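Local coordinates for DNA processing protein DprA (PDB 3UQZ) that binds single-stranded DNA cooperatively, shields it from nucleases and helps load the RecA recombinase onto it during natural transformation, at residues A[249-254]-A[258-263]; A[122-127]-A[245-250]. One frame throughout, in Å; residues are numbered along the deposited sequence.

Contact 1. Residues A[249-254]-A[258-263]; sequences GSILDG and GCHHLI
His260 NE2 accepts a hydrogen bond from the backbone N of Gly249, 3.1 Å away. The bond is nearly straight, with an N-H...acceptor angle of 171°. The donor is tilted 19° from the ring plane. His260 supplies most of the buried surface between 249-254 and 258-263. Its CG lies anti to its own carbonyl carbon, chi1 -65°, and the ring reaches from the helix to the loop. The ring meets the loop backbone at its edge. There CE1 is 3.7 Å from Ser250 O, near the ring plane. Ile251 adds an apolar touch: its CG2 comes obliquely to the ring, 3.9 Å from His260 CE1, and the two side chains cross at about a right angle. The place is the link between strand 243-246 and helix 257-264, in the Rossmann-type domain of DprA. The imidazole thus ties the loop just after the strand to the first turn of helix 257-264. Further along, the loop makes an ST turn, in which Ser250 OG accepts from Leu252 N at 3.0 Å. This turn shapes the loop right next to the residues that meet the imidazole. Within the helix, Leu262 N bonds to Gly258 O at 3.0 Å. Pro248 of the same chain also touches His260. Pro248 of the second subunit packs on both His260 and Ile251.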
ATOM      1  N   GLY A 249       4.817  -1.659  -5.626  1.00 48.04           N
ATOM      2  CA  GLY A 249       5.269  -1.554  -7.006  1.00 49.35           C
ATOM      3  C   GLY A 249       4.157  -1.123  -7.936  1.00 55.75           C
ATOM      4  O   GLY A 249       3.097  -0.682  -7.479  1.00 55.77           O
ATOM      5  N   SER A 250       4.392  -1.274  -9.252  1.00 53.02           N
ATOM      6  CA  SER A 250       3.441  -0.962 -10.314  1.00 52.92           C
ATOM      7  C   SER A 250       2.227  -1.865 -10.190  1.00 56.88           C
ATOM      8  O   SER A 250       2.373  -3.018  -9.796  1.00 55.93           O
ATOM      9  CB  SER A 250       4.097  -1.173 -11.678  1.00 57.34           C
ATOM     10  OG  SER A 250       3.155  -1.233 -12.739  1.00 68.18           O
ATOM     11  N   ILE A 251       1.038  -1.360 -10.541  1.00 54.49           N
ATOM     12  CA  ILE A 251      -0.193  -2.166 -10.508  1.00 54.50           C
ATOM     13  C   ILE A 251      -0.424  -2.848 -11.864  1.00 58.76           C
ATOM     14  O   ILE A 251      -1.368  -3.636 -12.018  1.00 57.24           O
ATOM     15  CB  ILE A 251      -1.428  -1.358 -10.022  1.00 57.27           C
ATOM     16  CG1 ILE A 251      -1.742  -0.149 -10.934  1.00 56.97           C
ATOM     17  CG2 ILE A 251      -1.281  -0.964  -8.558  1.00 57.85           C
ATOM     18  CD1 ILE A 251      -3.180  -0.083 -11.345  1.00 59.20           C
ATOM     19  N   LEU A 252       0.466  -2.538 -12.835  1.00 56.58           N
ATOM     20  CA  LEU A 252       0.420  -3.023 -14.215  1.00 56.89           C
ATOM     21  C   LEU A 252       1.063  -4.393 -14.419  1.00 61.15           C
ATOM     22  O   LEU A 252       0.419  -5.242 -15.030  1.00 60.99           O
ATOM     23  CB  LEU A 252       1.034  -1.995 -15.186  1.00 56.85           C
ATOM     24  CG  LEU A 252       0.516  -0.534 -15.096  1.00 60.93           C
ATOM     25  CD1 LEU A 252       1.600   0.466 -15.489  1.00 60.29           C
ATOM     26  CD2 LEU A 252      -0.732  -0.331 -15.930  1.00 63.73           C
ATOM     27  N   ASP A 253       2.314  -4.609 -13.904  1.00 57.91           N
ATOM     28  CA  ASP A 253       3.138  -5.840 -14.023  1.00 57.20           C
ATOM     29  C   ASP A 253       2.539  -7.146 -13.561  1.00 59.25           C
ATOM     30  O   ASP A 253       2.884  -8.188 -14.123  1.00 59.08           O
ATOM     31  CB  ASP A 253       4.440  -5.737 -13.206  1.00 59.44           C
ATOM     32  CG  ASP A 253       5.395  -4.633 -13.546  1.00 75.04           C
ATOM     33  OD1 ASP A 253       5.617  -4.393 -14.749  1.00 77.34           O
ATOM     34  OD2 ASP A 253       6.063  -4.132 -12.619  1.00 81.00           O
ATOM     35  N   GLY A 254       1.832  -7.127 -12.436  1.00 54.01           N
ATOM     36  CA  GLY A 254       1.330  -8.350 -11.816  1.00 53.11           C
ATOM     37  C   GLY A 254       2.326  -8.895 -10.801  1.00 55.13           C
ATOM     38  O   GLY A 254       1.984  -9.744  -9.968  1.00 54.79           O
ATOM     39  N   GLY A 258       0.769  -9.539  -4.816  1.00 41.76           N
ATOM     40  CA  GLY A 258       0.762 -10.198  -3.515  1.00 40.80           C
ATOM     41  C   GLY A 258       1.104  -9.249  -2.387  1.00 44.39           C
ATOM     42  O   GLY A 258       0.488  -9.313  -1.324  1.00 42.18           O
ATOM     43  N   CYS A 259       2.081  -8.342  -2.631  1.00 43.75           N
ATOM     44  CA  CYS A 259       2.514  -7.285  -1.709  1.00 45.34           C
ATOM     45  C   CYS A 259       1.344  -6.360  -1.443  1.00 48.93           C
ATOM     46  O   CYS A 259       1.094  -6.002  -0.295  1.00 50.16           O
ATOM     47  CB  CYS A 259       3.688  -6.499  -2.288  1.00 47.11           C
ATOM     48  SG  CYS A 259       5.180  -7.476  -2.588  1.00 52.01           S
ATOM     49  N   HIS A 260       0.640  -5.963  -2.520  1.00 43.19           N
ATOM     50  CA  HIS A 260      -0.508  -5.065  -2.488  1.00 41.39           C
ATOM     51  C   HIS A 260      -1.663  -5.682  -1.726  1.00 45.32           C
ATOM     52  O   HIS A 260      -2.275  -4.995  -0.909  1.00 45.51           O
ATOM     53  CB  HIS A 260      -0.907  -4.643  -3.910  1.00 40.66           C
ATOM     54  CG  HIS A 260       0.135  -3.827  -4.616  1.00 43.11           C
ATOM     55  ND1 HIS A 260       0.122  -3.690  -5.988  1.00 44.42           N
ATOM     56  CD2 HIS A 260       1.192  -3.137  -4.117  1.00 44.27           C
ATOM     57  CE1 HIS A 260       1.159  -2.924  -6.282  1.00 43.78           C
ATOM     58  NE2 HIS A 260       1.837  -2.572  -5.190  1.00 44.07           N
ATOM     59  N   HIS A 261      -1.925  -6.985  -1.948  1.00 41.40           N
ATOM     60  CA  HIS A 261      -2.969  -7.742  -1.256  1.00 41.34           C
ATOM     61  C   HIS A 261      -2.655  -7.787   0.251  1.00 44.08           C
ATOM     62  O   HIS A 261      -3.557  -7.566   1.059  1.00 43.91           O
ATOM     63  CB  HIS A 261      -3.086  -9.158  -1.846  1.00 42.79           C
ATOM     64  CG  HIS A 261      -4.000 -10.067  -1.086  1.00 47.65           C
ATOM     65  ND1 HIS A 261      -5.381  -9.990  -1.220  1.00 50.28           N
ATOM     66  CD2 HIS A 261      -3.703 -11.049  -0.203  1.00 50.59           C
ATOM     67  CE1 HIS A 261      -5.874 -10.919  -0.415  1.00 50.13           C
ATOM     68  NE2 HIS A 261      -4.906 -11.589   0.213  1.00 50.59           N
ATOM     69  N   LEU A 262      -1.369  -8.030   0.613  1.00 38.93           N
ATOM     70  CA  LEU A 262      -0.901  -8.092   1.998  1.00 38.11           C
ATOM     71  C   LEU A 262      -1.106  -6.764   2.729  1.00 43.47           C
ATOM     72  O   LEU A 262      -1.580  -6.772   3.867  1.00 43.35           O
ATOM     73  CB  LEU A 262       0.574  -8.542   2.079  1.00 37.63           C
ATOM     74  CG  LEU A 262       0.851 -10.047   1.918  1.00 40.78           C
ATOM     75  CD1 LEU A 262       2.259 -10.288   1.420  1.00 39.76           C
ATOM     76  CD2 LEU A 262       0.587 -10.806   3.200  1.00 41.71           C
ATOM     77  N   ILE A 263      -0.765  -5.626   2.069  1.00 40.48           N
ATOM     78  CA  ILE A 263      -0.934  -4.268   2.611  1.00 39.91           C
ATOM     79  C   ILE A 263      -2.423  -4.010   2.891  1.00 46.35           C
ATOM     80  O   ILE A 263      -2.763  -3.503   3.961  1.00 47.12           O
ATOM     81  CB  ILE A 263      -0.287  -3.179   1.711  1.00 41.54           C
ATOM     82  CG1 ILE A 263       1.241  -3.305   1.725  1.00 40.56           C
ATOM     83  CG2 ILE A 263      -0.722  -1.766   2.132  1.00 41.50           C
ATOM     84  CD1 ILE A 263       1.949  -2.682   0.524  1.00 40.16           C
TER

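Contact 2. Residues A[122-127]-A[245-250]; sequences AKSVEK and FAIPGS
Ser124 and Ile247 make the close part of this contact: Ser124 CB lies 3.9 Å from Ile247 CG2. The serine meets the isoleucine with its methylene carbon. Its hydroxyl is used within the helix, where Ser124 OG is hydrogen-bonded to Gln120 O, so the polar end is satisfied although the residue is buried. Ile247 uses both of its branches. CG2, anti to the backbone N, goes to Ser124. The longer branch starts with CG1 beside the backbone N, chi1 -60°, and carries CD1 toward Val125. Here the fit is looser: Ile247 CD1 is 4.4 Å from Val125 CG2 and equally far, 4.4 Å, from Val125 CA. One isoleucine therefore packs against two successive helix residues, and the contact between the segments is wholly apolar. The helix side turned from the strand is different. Exposed Lys123 and partly exposed Glu126 lie there, one turn apart, and form a long salt bridge of 4.0 Å between Lys123 NZ and Glu126 OE1. Neither side chain reaches 245-250. Lys127 also stays off Ile247; its NZ is hydrogen-bonded to Thr271 O. Leu252 of the second subunit packs on Ser124 and Lys123, and Ile251 of that subunit packs on Ile247, so the contact lies at the interface between the two subunits. In the Rossmann-type domain, helix 119-130 packs on Ile247, next to Ala246 at the C-terminal end of parallel strand 243-246. Ile247 also touches Ile220 and Ala222 of the adjacent strand 218-222, while Val125 reaches Ala222 and Ile146 of helix 146-157.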
ATOM      1  N   ALA A 122      14.829  -5.992  -7.484  1.00 42.79           N
ATOM      2  CA  ALA A 122      16.129  -6.195  -6.838  1.00 41.74           C
ATOM      3  C   ALA A 122      16.701  -4.891  -6.274  1.00 45.51           C
ATOM      4  O   ALA A 122      17.280  -4.910  -5.189  1.00 45.64           O
ATOM      5  CB  ALA A 122      17.111  -6.822  -7.812  1.00 42.26           C
ATOM      6  N   LYS A 123      16.524  -3.758  -6.992  1.00 41.97           N
ATOM      7  CA  LYS A 123      17.027  -2.451  -6.540  1.00 41.64           C
ATOM      8  C   LYS A 123      16.223  -1.936  -5.331  1.00 44.62           C
ATOM      9  O   LYS A 123      16.784  -1.248  -4.473  1.00 43.71           O
ATOM     10  CB  LYS A 123      17.038  -1.412  -7.680  1.00 44.52           C
ATOM     11  CG  LYS A 123      18.006  -1.692  -8.830  1.00 55.23           C
ATOM     12  CD  LYS A 123      19.320  -0.928  -8.731  1.00 68.63           C
ATOM     13  CE  LYS A 123      20.401  -1.589  -9.554  1.00 79.65           C
ATOM     14  NZ  LYS A 123      21.749  -1.094  -9.179  1.00 85.79           N
ATOM     15  N   SER A 124      14.921  -2.302  -5.257  1.00 40.93           N
ATOM     16  CA  SER A 124      14.013  -1.941  -4.161  1.00 40.58           C
ATOM     17  C   SER A 124      14.484  -2.600  -2.869  1.00 42.55           C
ATOM     18  O   SER A 124      14.566  -1.932  -1.841  1.00 42.30           O
ATOM     19  CB  SER A 124      12.585  -2.388  -4.468  1.00 45.37           C
ATOM     20  OG  SER A 124      12.149  -1.892  -5.720  1.00 58.61           O
ATOM     21  N   VAL A 125      14.816  -3.903  -2.938  1.00 37.71           N
ATOM     22  CA  VAL A 125      15.306  -4.712  -1.814  1.00 36.87           C
ATOM     23  C   VAL A 125      16.639  -4.147  -1.325  1.00 40.64           C
ATOM     24  O   VAL A 125      16.808  -3.935  -0.122  1.00 40.75           O
ATOM     25  CB  VAL A 125      15.392  -6.208  -2.209  1.00 40.16           C
ATOM     26  CG1 VAL A 125      16.093  -7.034  -1.148  1.00 40.43           C
ATOM     27  CG2 VAL A 125      14.014  -6.774  -2.467  1.00 39.70           C
ATOM     28  N   GLU A 126      17.557  -3.857  -2.269  1.00 37.13           N
ATOM     29  CA  GLU A 126      18.876  -3.279  -1.998  1.00 36.38           C
ATOM     30  C   GLU A 126      18.765  -1.940  -1.259  1.00 40.27           C
ATOM     31  O   GLU A 126      19.496  -1.726  -0.292  1.00 40.26           O
ATOM     32  CB  GLU A 126      19.680  -3.148  -3.298  1.00 37.25           C
ATOM     33  CG  GLU A 126      21.120  -2.716  -3.084  1.00 49.80           C
ATOM     34  CD  GLU A 126      21.927  -2.380  -4.324  1.00 75.25           C
ATOM     35  OE1 GLU A 126      21.337  -1.936  -5.338  1.00 74.93           O
ATOM     36  OE2 GLU A 126      23.168  -2.533  -4.266  1.00 67.71           O
ATOM     37  N   LYS A 127      17.832  -1.067  -1.694  1.00 36.72           N
ATOM     38  CA  LYS A 127      17.584   0.249  -1.106  1.00 36.80           C
ATOM     39  C   LYS A 127      17.069   0.109   0.336  1.00 40.34           C
ATOM     40  O   LYS A 127      17.612   0.763   1.231  1.00 41.28           O
ATOM     41  CB  LYS A 127      16.609   1.061  -1.985  1.00 39.57           C
ATOM     42  CG  LYS A 127      16.388   2.506  -1.535  1.00 54.70           C
ATOM     43  CD  LYS A 127      15.336   3.194  -2.390  1.00 71.42           C
ATOM     44  CE  LYS A 127      14.992   4.590  -1.925  1.00 86.78           C
ATOM     45  NZ  LYS A 127      14.019   4.570  -0.803  1.00 96.76           N
ATOM     46  N   PHE A 245       6.380  -6.554   6.253  1.00 34.18           N
ATOM     47  CA  PHE A 245       6.731  -5.272   5.660  1.00 33.73           C
ATOM     48  C   PHE A 245       6.753  -5.437   4.160  1.00 38.81           C
ATOM     49  O   PHE A 245       7.658  -6.082   3.629  1.00 39.07           O
ATOM     50  CB  PHE A 245       8.099  -4.791   6.189  1.00 35.23           C
ATOM     51  CG  PHE A 245       8.223  -4.772   7.690  1.00 36.11           C
ATOM     52  CD1 PHE A 245       7.619  -3.771   8.442  1.00 38.18           C
ATOM     53  CD2 PHE A 245       8.945  -5.757   8.358  1.00 37.82           C
ATOM     54  CE1 PHE A 245       7.728  -3.760   9.837  1.00 38.55           C
ATOM     55  CE2 PHE A 245       9.048  -5.749   9.757  1.00 39.59           C
ATOM     56  CZ  PHE A 245       8.435  -4.752  10.485  1.00 37.26           C
ATOM     57  N   ALA A 246       5.734  -4.898   3.471  1.00 35.50           N
ATOM     58  CA  ALA A 246       5.630  -5.048   2.024  1.00 34.70           C
ATOM     59  C   ALA A 246       6.105  -3.835   1.243  1.00 40.67           C
ATOM     60  O   ALA A 246       5.740  -2.703   1.567  1.00 41.85           O
ATOM     61  CB  ALA A 246       4.218  -5.431   1.637  1.00 34.77           C
ATOM     62  N   ILE A 247       6.951  -4.078   0.224  1.00 37.36           N
ATOM     63  CA  ILE A 247       7.469  -3.048  -0.676  1.00 37.44           C
ATOM     64  C   ILE A 247       6.486  -2.936  -1.856  1.00 44.34           C
ATOM     65  O   ILE A 247       6.256  -3.944  -2.539  1.00 44.53           O
ATOM     66  CB  ILE A 247       8.926  -3.350  -1.150  1.00 39.72           C
ATOM     67  CG1 ILE A 247       9.912  -3.429   0.047  1.00 38.83           C
ATOM     68  CG2 ILE A 247       9.395  -2.309  -2.187  1.00 39.39           C
ATOM     69  CD1 ILE A 247      11.221  -4.183  -0.238  1.00 34.74           C
ATOM     70  N   PRO A 248       5.880  -1.745  -2.100  1.00 42.31           N
ATOM     71  CA  PRO A 248       4.930  -1.628  -3.222  1.00 42.78           C
ATOM     72  C   PRO A 248       5.617  -1.522  -4.581  1.00 47.91           C
ATOM     73  O   PRO A 248       6.831  -1.336  -4.666  1.00 45.70           O
ATOM     74  CB  PRO A 248       4.141  -0.357  -2.889  1.00 44.44           C
ATOM     75  CG  PRO A 248       5.093   0.479  -2.099  1.00 47.99           C
ATOM     76  CD  PRO A 248       6.025  -0.460  -1.378  1.00 43.57           C
ATOM     77  N   GLY A 249       4.817  -1.659  -5.626  1.00 48.04           N
ATOM     78  CA  GLY A 249       5.269  -1.554  -7.006  1.00 49.35           C
ATOM     79  C   GLY A 249       4.157  -1.123  -7.936  1.00 55.75           C
ATOM     80  O   GLY A 249       3.097  -0.682  -7.479  1.00 55.77           O
ATOM     81  N   SER A 250       4.392  -1.274  -9.252  1.00 53.02           N
ATOM     82  CA  SER A 250       3.441  -0.962 -10.314  1.00 52.92           C
ATOM     83  C   SER A 250       2.227  -1.865 -10.190  1.00 56.88           C
ATOM     84  O   SER A 250       2.373  -3.018  -9.796  1.00 55.93           O
ATOM     85  CB  SER A 250       4.097  -1.173 -11.678  1.00 57.34           C
ATOM     86  OG  SER A 250       3.155  -1.233 -12.739  1.00 68.18           O
TER

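In the fold
Both contacts lie in the Rossmann-type domain, with centres about 11 Å apart, and share Gly249 and Ser250. Both are buried; the exposed residues of their segments do not take part. Contact 1 is local in sequence and joins a loop to the helix that follows it. Contact 2 joins residues more than 100 positions apart and sets helix 119-130 against Ile247, next to Ala246 of strand 243-246. Their chemistry differs accordingly: contact 1 centres on an imidazole-to-backbone bond, contact 2 on aliphatic packing. They touch directly, with Cys259 CB 3.6 Å from Ile247 O. Both also meet the second subunit, and so lie at the dimer interface.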